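Tyrosine--tRNA ligase (Pyrococcus horikoshii, PDB 2CYC) probably attaches tyrosine to tRNA(Tyr) in two steps, activating the amino acid with ATP to Tyr-AMP and then passing it to the acceptor end of the tRNA. Local coordinates at residues R69-D74 / E117-S122; E269-L274 / A342-L347; G128-T133 / V173-Y178. All blocks are in the same frame, centred on the assembly; numbering follows the deposited sequence.

Contact 1: residues R69-D74 / E117-S122. With TYR (tyrosine), chain C.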
# COMPACT_ATOMS: atom_id res chain seq x y z
N ARG A 69 -2.66 -13.08 22.27
CA ARG A 69 -1.73 -11.98 22.01
C ARG A 69 -2.41 -10.64 21.83
O ARG A 69 -3.45 -10.55 21.17
CB ARG A 69 -0.92 -12.29 20.74
CG ARG A 69 -0.04 -11.14 20.24
CD ARG A 69 0.69 -11.53 18.96
NE ARG A 69 1.44 -12.77 19.14
CZ ARG A 69 2.19 -13.34 18.19
NH1 ARG A 69 2.84 -14.47 18.45
NH2 ARG A 69 2.30 -12.79 16.99
N VAL A 70 -1.82 -9.60 22.42
CA VAL A 70 -2.32 -8.23 22.28
C VAL A 70 -1.34 -7.57 21.30
O VAL A 70 -0.12 -7.57 21.53
CB VAL A 70 -2.30 -7.47 23.63
CG1 VAL A 70 -2.48 -5.96 23.39
CG2 VAL A 70 -3.40 -8.00 24.55
N PHE A 71 -1.88 -7.04 20.21
CA PHE A 71 -1.13 -6.40 19.14
C PHE A 71 -1.30 -4.88 19.24
O PHE A 71 -2.42 -4.36 19.07
CB PHE A 71 -1.68 -6.93 17.80
CG PHE A 71 -0.89 -6.52 16.58
CD1 PHE A 71 0.33 -7.13 16.29
CD2 PHE A 71 -1.42 -5.60 15.67
CE1 PHE A 71 1.01 -6.84 15.10
CE2 PHE A 71 -0.75 -5.30 14.48
CZ PHE A 71 0.47 -5.92 14.20
N LEU A 72 -0.20 -4.17 19.52
CA LEU A 72 -0.21 -2.72 19.65
C LEU A 72 0.09 -2.14 18.26
O LEU A 72 1.25 -2.14 17.81
CB LEU A 72 0.86 -2.30 20.68
CG LEU A 72 0.82 -3.10 21.99
CD1 LEU A 72 2.13 -2.96 22.76
CD2 LEU A 72 -0.35 -2.63 22.83
N ALA A 73 -0.95 -1.67 17.60
CA ALA A 73 -0.85 -1.17 16.22
C ALA A 73 -0.27 0.24 16.09
O ALA A 73 -1.01 1.18 15.77
CB ALA A 73 -2.23 -1.24 15.56
N ASP A 74 1.04 0.38 16.29
CA ASP A 74 1.67 1.70 16.23
C ASP A 74 1.67 2.40 14.87
O ASP A 74 1.15 3.52 14.78
CB ASP A 74 3.10 1.67 16.85
CG ASP A 74 4.03 0.62 16.25
OD1 ASP A 74 3.59 -0.23 15.43
OD2 ASP A 74 5.22 0.63 16.62
N GLU A 117 0.84 -12.74 25.07
CA GLU A 117 1.94 -12.18 24.29
C GLU A 117 1.59 -10.73 23.96
O GLU A 117 0.43 -10.42 23.67
CB GLU A 117 2.13 -12.97 22.99
CG GLU A 117 2.58 -14.42 23.21
CD GLU A 117 2.44 -15.29 21.97
OE1 GLU A 117 3.06 -16.37 21.94
OE2 GLU A 117 1.70 -14.90 21.03
N PHE A 118 2.58 -9.85 24.05
CA PHE A 118 2.40 -8.45 23.71
C PHE A 118 3.38 -8.13 22.59
O PHE A 118 4.59 -8.28 22.74
CB PHE A 118 2.63 -7.55 24.93
CG PHE A 118 1.47 -7.52 25.88
CD1 PHE A 118 1.30 -8.52 26.84
CD2 PHE A 118 0.50 -6.51 25.78
CE1 PHE A 118 0.18 -8.52 27.67
CE2 PHE A 118 -0.62 -6.51 26.61
CZ PHE A 118 -0.78 -7.51 27.56
N VAL A 119 2.85 -7.70 21.45
CA VAL A 119 3.65 -7.40 20.27
C VAL A 119 3.43 -5.98 19.75
O VAL A 119 2.29 -5.58 19.48
CB VAL A 119 3.32 -8.41 19.13
CG1 VAL A 119 3.93 -7.97 17.82
CG2 VAL A 119 3.83 -9.80 19.50
N LEU A 120 4.50 -5.21 19.62
CA LEU A 120 4.41 -3.86 19.07
C LEU A 120 4.40 -4.11 17.55
O LEU A 120 5.31 -4.75 17.03
CB LEU A 120 5.65 -3.05 19.47
CG LEU A 120 5.64 -1.55 19.12
CD1 LEU A 120 4.41 -0.89 19.74
CD2 LEU A 120 6.92 -0.89 19.61
N ALA A 121 3.39 -3.61 16.84
CA ALA A 121 3.29 -3.85 15.39
C ALA A 121 4.59 -3.65 14.62
O ALA A 121 4.94 -4.47 13.77
CB ALA A 121 2.19 -2.97 14.76
N SER A 122 5.31 -2.57 14.91
CA SER A 122 6.55 -2.31 14.20
C SER A 122 7.54 -3.48 14.25
O SER A 122 8.43 -3.57 13.40
CB SER A 122 7.20 -1.02 14.72
OG SER A 122 7.29 -1.02 16.13
N TYR C . -8.37 -1.38 13.32
CA TYR C . -8.29 -1.68 14.78
C TYR C . -9.03 -0.61 15.58
O TYR C . -9.43 0.41 14.98
CB TYR C . -6.83 -1.75 15.23
CG TYR C . -6.05 -2.88 14.60
CD1 TYR C . -6.43 -4.21 14.79
CD2 TYR C . -4.93 -2.63 13.79
CE1 TYR C . -5.71 -5.27 14.20
CE2 TYR C . -4.21 -3.67 13.21
CZ TYR C . -4.60 -4.98 13.41
OH TYR C . -3.89 -6.01 12.82
OXT TYR C . -9.21 -0.81 16.80
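Arg69 reaches over to Glu117 and grips a single carboxylate oxygen side-on: NE and NH1 of Arg69 each lie 2.9 Å from OE2 of Glu117. The oxygen sits close to the guanidinium plane, but both nitrogens come to it from the same face of the carboxylate, and the two flat groups are turned 43° apart. A bend at chi3 (-54°) swings the otherwise extended arginine into this grip, with CG2 of Val119 over one face of the guanidinium; NH2 turns to Gln179. On the same side of the sheet, Phe71 slants across Val119 and rests its CZ 3.5 Å from CB of Ala121. The other side carries Val70 and Phe118, which run side by side, CB of Val70 3.6 Å from CE2 of Phe118, and Leu72 beside Leu120.

Backbone bonds hold the two parallel strands in step, with Val70 N and Leu72 N donating one way and Val119 N and Ala121 N the other. Farther along, Asp74 clasps Ser122: the syn lone pair of OD2 of Asp74 takes the hydroxyl OG of Ser122 at 2.7 Å, while Ser122 N gives OD1 a weak bond. Helix 87-108 lies against Leu72, Asp74 and Phe118.

Strand 36-40 pairs with the opposite edge of strand 69-72. Bound tyrosine lies beyond Phe71 and Ala73, its CD2 3.5 Å from CB of Ala73 and its OH 3.6 Å from CE2 of Phe71. This is the arrangement of the Rossmann-type catalytic domain of class I aminoacyl-tRNA synthetases: parallel strands joined through helices, with substrate at their C-terminal ends.

Contact 2: residues E269-L274 / A342-L347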
# COMPACT_ATOMS: atom_id res chain seq x y z
N GLU A 269 -15.66 9.62 39.98
CA GLU A 269 -15.91 9.84 38.55
C GLU A 269 -16.90 8.78 38.07
O GLU A 269 -17.81 9.08 37.30
CB GLU A 269 -14.61 9.73 37.75
CG GLU A 269 -13.61 10.83 38.06
CD GLU A 269 -12.29 10.63 37.35
OE1 GLU A 269 -11.64 9.59 37.59
OE2 GLU A 269 -11.91 11.50 36.54
N ILE A 270 -16.73 7.55 38.54
CA ILE A 270 -17.65 6.50 38.13
C ILE A 270 -19.08 6.77 38.60
O ILE A 270 -20.02 6.64 37.82
CB ILE A 270 -17.19 5.11 38.63
CG1 ILE A 270 -15.90 4.70 37.91
CG2 ILE A 270 -18.28 4.06 38.38
CD1 ILE A 270 -15.29 3.38 38.40
N ARG A 271 -19.24 7.16 39.86
CA ARG A 271 -20.59 7.44 40.37
C ARG A 271 -21.21 8.56 39.55
O ARG A 271 -22.37 8.48 39.14
CB ARG A 271 -20.54 7.85 41.85
CG ARG A 271 -20.08 6.74 42.77
CD ARG A 271 -19.98 7.17 44.22
NE ARG A 271 -19.51 6.04 45.01
CZ ARG A 271 -18.41 6.06 45.76
NH1 ARG A 271 -17.66 7.16 45.83
NH2 ARG A 271 -18.02 4.96 46.40
N GLN A 272 -20.42 9.60 39.30
CA GLN A 272 -20.89 10.74 38.54
C GLN A 272 -21.34 10.35 37.13
O GLN A 272 -22.42 10.75 36.69
CB GLN A 272 -19.79 11.80 38.44
CG GLN A 272 -20.25 13.09 37.79
CD GLN A 272 -19.14 13.76 36.98
OE1 GLN A 272 -18.71 13.23 35.94
NE2 GLN A 272 -18.67 14.91 37.45
N LYS A 273 -20.51 9.59 36.42
CA LYS A 273 -20.86 9.17 35.07
C LYS A 273 -22.10 8.27 35.01
O LYS A 273 -22.97 8.46 34.15
CB LYS A 273 -19.67 8.48 34.40
CG LYS A 273 -18.53 9.45 34.08
CD LYS A 273 -17.33 8.73 33.47
CE LYS A 273 -16.20 9.72 33.19
NZ LYS A 273 -15.00 9.07 32.61
N LEU A 274 -22.20 7.29 35.91
CA LEU A 274 -23.38 6.43 35.91
C LEU A 274 -24.61 7.24 36.26
O LEU A 274 -25.70 7.02 35.73
CB LEU A 274 -23.20 5.28 36.91
CG LEU A 274 -22.75 3.96 36.28
CD1 LEU A 274 -23.85 3.41 35.36
CD2 LEU A 274 -21.46 4.19 35.51
N ALA A 342 -26.34 0.76 41.79
CA ALA A 342 -25.79 -0.58 41.96
C ALA A 342 -24.70 -0.84 40.91
O ALA A 342 -23.67 -1.43 41.22
CB ALA A 342 -26.90 -1.63 41.87
N VAL A 343 -24.91 -0.40 39.67
CA VAL A 343 -23.90 -0.61 38.64
C VAL A 343 -22.61 0.14 38.96
O VAL A 343 -21.52 -0.39 38.76
CB VAL A 343 -24.42 -0.20 37.25
CG1 VAL A 343 -23.28 -0.22 36.23
CG2 VAL A 343 -25.53 -1.15 36.81
N ALA A 344 -22.73 1.36 39.47
CA ALA A 344 -21.56 2.15 39.82
C ALA A 344 -20.68 1.44 40.86
O ALA A 344 -19.46 1.32 40.69
CB ALA A 344 -21.98 3.52 40.35
N GLU A 345 -21.31 0.99 41.95
CA GLU A 345 -20.58 0.31 43.02
C GLU A 345 -19.95 -0.98 42.51
O GLU A 345 -18.81 -1.29 42.86
CB GLU A 345 -21.51 0.00 44.20
CG GLU A 345 -21.98 1.25 44.95
CD GLU A 345 -20.82 2.15 45.33
OE1 GLU A 345 -19.83 1.63 45.90
OE2 GLU A 345 -20.89 3.38 45.06
N TYR A 346 -20.68 -1.72 41.69
CA TYR A 346 -20.14 -2.95 41.12
C TYR A 346 -18.87 -2.61 40.32
O TYR A 346 -17.84 -3.28 40.44
CB TYR A 346 -21.16 -3.59 40.17
CG TYR A 346 -20.60 -4.79 39.42
CD1 TYR A 346 -20.77 -6.09 39.91
CD2 TYR A 346 -19.86 -4.61 38.26
CE1 TYR A 346 -20.21 -7.18 39.25
CE2 TYR A 346 -19.30 -5.69 37.59
CZ TYR A 346 -19.47 -6.97 38.08
OH TYR A 346 -18.89 -8.02 37.41
N LEU A 347 -18.95 -1.57 39.50
CA LEU A 347 -17.81 -1.14 38.68
C LEU A 347 -16.64 -0.65 39.54
O LEU A 347 -15.47 -0.94 39.27
CB LEU A 347 -18.27 -0.04 37.72
CG LEU A 347 -18.47 -0.33 36.23
CD1 LEU A 347 -18.87 -1.76 36.01
CD2 LEU A 347 -19.50 0.63 35.66
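Arg271 of helix 267-276 and Glu345 of helix 336-350 form a salt bridge, with NE of Arg271 donating to OE2 of Glu345 at 3.0 Å. The bond is nearly straight, 172° at the hydrogen, and it uses the syn lone pair of the carboxylate oxygen. OE2 lies in the guanidinium plane, and the two flat groups are almost coplanar. The arginine stays extended from CG to NE, whereas a bend at chi2 (-51°) folds the glutamate back until OE2 meets that nitrogen.

Beneath this bridge Ala344 faces helix 267-276, its CB 4.1 Å from CB of Leu274. Ile270 lays CG2 near the carbonyl O of Ala344 and the CB of Leu347. Leu274 splits its branches: CD1 meets CG1 of Val343 at 3.8 Å, and CD2 meets CD2 of Leu347 at 4.1 Å, crossing each neighbour at about a right angle. The segments run roughly antiparallel, 151° between their directions and 9.0 Å between axes. Behind, Val343 also packs on Val293 and Ile297 of helix 288-297.

Both helices follow the KMSKS region, probably in the anticodon-binding domain. One charged pair at the margin and aliphatic carbon beneath suggest a joint held mostly by apolar burial, the ion pair probably fixing how the helices face.

Contact 3: residues G128-T133 / V173-Y178. With TYR (tyrosine), chain C.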
# COMPACT_ATOMS: atom_id res chain seq x y z
N GLY A 128 10.58 -6.57 5.56
CA GLY A 128 10.13 -6.51 4.18
C GLY A 128 9.28 -7.69 3.71
O GLY A 128 8.43 -7.52 2.84
N ASP A 129 9.51 -8.87 4.28
CA ASP A 129 8.74 -10.05 3.86
C ASP A 129 7.28 -9.92 4.33
O ASP A 129 6.37 -10.54 3.78
CB ASP A 129 9.40 -11.34 4.37
CG ASP A 129 9.44 -11.42 5.88
OD1 ASP A 129 9.40 -10.37 6.55
OD2 ASP A 129 9.55 -12.56 6.40
N TYR A 130 7.07 -9.08 5.35
CA TYR A 130 5.73 -8.81 5.84
C TYR A 130 5.03 -8.00 4.73
O TYR A 130 3.89 -8.28 4.35
CB TYR A 130 5.79 -7.95 7.10
CG TYR A 130 4.48 -7.25 7.41
CD1 TYR A 130 3.49 -7.88 8.17
CD2 TYR A 130 4.22 -5.96 6.92
CE1 TYR A 130 2.27 -7.24 8.44
CE2 TYR A 130 3.01 -5.33 7.18
CZ TYR A 130 2.04 -5.97 7.94
OH TYR A 130 0.85 -5.33 8.21
N TRP A 131 5.74 -7.00 4.21
CA TRP A 131 5.17 -6.16 3.15
C TRP A 131 4.96 -6.90 1.84
O TRP A 131 4.08 -6.54 1.04
CB TRP A 131 6.04 -4.91 2.97
CG TRP A 131 5.90 -4.01 4.16
CD1 TRP A 131 6.68 -4.00 5.29
CD2 TRP A 131 4.81 -3.11 4.42
NE1 TRP A 131 6.12 -3.17 6.25
CE2 TRP A 131 4.98 -2.61 5.73
CE3 TRP A 131 3.71 -2.70 3.68
CZ2 TRP A 131 4.08 -1.71 6.31
CZ3 TRP A 131 2.81 -1.80 4.26
CH2 TRP A 131 3.00 -1.32 5.56
N GLN A 132 5.74 -7.95 1.62
CA GLN A 132 5.56 -8.72 0.40
C GLN A 132 4.17 -9.37 0.52
O GLN A 132 3.46 -9.53 -0.47
CB GLN A 132 6.64 -9.78 0.27
CG GLN A 132 6.47 -10.68 -0.95
CD GLN A 132 7.67 -11.57 -1.20
OE1 GLN A 132 8.25 -12.12 -0.26
NE2 GLN A 132 8.04 -11.74 -2.46
N THR A 133 3.79 -9.72 1.74
CA THR A 133 2.49 -10.33 1.97
C THR A 133 1.39 -9.26 1.92
O THR A 133 0.26 -9.56 1.53
CB THR A 133 2.51 -11.13 3.30
OG1 THR A 133 3.03 -12.44 3.02
CG2 THR A 133 1.11 -11.25 3.91
N VAL A 173 -5.12 -7.07 7.53
CA VAL A 173 -5.29 -8.44 7.06
C VAL A 173 -3.94 -9.16 7.09
O VAL A 173 -3.85 -10.31 7.53
CB VAL A 173 -5.89 -8.46 5.64
CG1 VAL A 173 -5.89 -9.87 5.09
CG2 VAL A 173 -7.32 -7.92 5.70
N ALA A 174 -2.89 -8.48 6.63
CA ALA A 174 -1.53 -9.05 6.61
C ALA A 174 -1.05 -9.39 8.02
O ALA A 174 -0.37 -10.40 8.23
CB ALA A 174 -0.56 -8.07 5.94
N ASP A 175 -1.41 -8.55 8.99
CA ASP A 175 -1.03 -8.79 10.37
C ASP A 175 -1.51 -10.17 10.81
O ASP A 175 -0.85 -10.84 11.60
CB ASP A 175 -1.68 -7.76 11.31
CG ASP A 175 -1.16 -6.36 11.09
OD1 ASP A 175 -0.04 -6.21 10.56
OD2 ASP A 175 -1.87 -5.41 11.46
N ILE A 176 -2.67 -10.56 10.30
CA ILE A 176 -3.23 -11.86 10.66
C ILE A 176 -2.39 -13.01 10.11
O ILE A 176 -1.96 -13.90 10.85
CB ILE A 176 -4.70 -11.99 10.16
CG1 ILE A 176 -5.61 -11.08 11.00
CG2 ILE A 176 -5.16 -13.45 10.22
CD1 ILE A 176 -7.02 -10.91 10.45
N PHE A 177 -2.15 -12.99 8.81
CA PHE A 177 -1.40 -14.07 8.20
C PHE A 177 0.07 -14.12 8.55
O PHE A 177 0.63 -15.20 8.72
CB PHE A 177 -1.62 -14.03 6.69
CG PHE A 177 -3.04 -14.31 6.31
CD1 PHE A 177 -3.53 -15.62 6.36
CD2 PHE A 177 -3.91 -13.27 6.01
CE1 PHE A 177 -4.89 -15.88 6.14
CE2 PHE A 177 -5.27 -13.52 5.79
CZ PHE A 177 -5.76 -14.83 5.85
N TYR A 178 0.69 -12.95 8.71
CA TYR A 178 2.10 -12.92 9.05
C TYR A 178 2.39 -13.54 10.42
O TYR A 178 3.42 -14.17 10.61
CB TYR A 178 2.63 -11.49 9.03
CG TYR A 178 4.13 -11.44 9.06
CD1 TYR A 178 4.88 -11.68 7.90
CD2 TYR A 178 4.82 -11.18 10.25
CE1 TYR A 178 6.26 -11.64 7.92
CE2 TYR A 178 6.20 -11.14 10.28
CZ TYR A 178 6.91 -11.37 9.11
OH TYR A 178 8.28 -11.30 9.13
N TYR C . -8.37 -1.38 13.32
CA TYR C . -8.29 -1.68 14.78
C TYR C . -9.03 -0.61 15.58
O TYR C . -9.43 0.41 14.98
CB TYR C . -6.83 -1.75 15.23
CG TYR C . -6.05 -2.88 14.60
CD1 TYR C . -6.43 -4.21 14.79
CD2 TYR C . -4.93 -2.63 13.79
CE1 TYR C . -5.71 -5.27 14.20
CE2 TYR C . -4.21 -3.67 13.21
CZ TYR C . -4.60 -4.98 13.41
OH TYR C . -3.89 -6.01 12.82
OXT TYR C . -9.21 -0.81 16.80
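Asp175 links the bound substrate to Tyr130: its OD2 receives the phenolic OH of the tyrosine ligand at 2.5 Å, and its OD1 lies 2.7 Å from OH of Tyr130. The Tyr130 hydroxyl also has the carbonyl O of Met171 within hydrogen-bonding range. Carboxylate and Tyr130 ring are nearly coplanar, 25° apart, with OD1 at the ring's edge. CB of Ala174 sits 3.9 Å from CE1 of Tyr130, and also meets CG2 of Thr133.

In the next shell stands Tyr178, one turn or so along from Asp175. Tyr130 presents its edge to the Tyr178 face in a T-shaped pair, planes at 78°, with CD1 of Tyr130 3.7 Å from CG of Tyr178. CB of Tyr130 adds a CH-pi contact, 4.0 Å from the centroid of the Tyr178 ring. With its CG anti to the backbone N (chi1 -167°), Tyr178 spans the gap to helix 128-138 and gives its hydroxyl to Asp129, OH to OD1 3.0 Å, on the syn side but somewhat out of the plane of a carboxylate standing almost perpendicular to the ring. With Tyr178 cut back to an alanine, the ring and hydroxyl are gone, which is likely to leave Tyr130 freer to shift and Asp129 without its hydroxyl partner.

Farther out, Trp131 stacks on Trp131 of the second subunit, so helix 128-138 also belongs to the dimer interface. The chemistry suggests a chain of support: Asp175 recognises the substrate's phenol, Tyr130 probably helps hold the carboxylate's rotation, and Tyr178 backs Tyr130.

Along the chain the order is contact 1, contact 3, contact 2, each closing before the next opens. Contacts 1 and 3 are neighbours, their centres about 14 Å apart, and they meet where CE2 of Phe71 lies 3.2 Å from OD2 of Asp175; both touch the bound tyrosine. Segment 69-74 lines the pocket through Phe71 and Ala73, with strand 117-120 paired behind it, while helix 164-178 brings in Asp175 and helix 128-138 extends to the partner subunit. Contact 2 stands apart, its centre about 31 Å from that of contact 1 and about 43 Å from that of contact 3, joining helices 267-276 and 336-350 far from the tyrosine pocket. Substrate recognition and dimer contact thus lie close together.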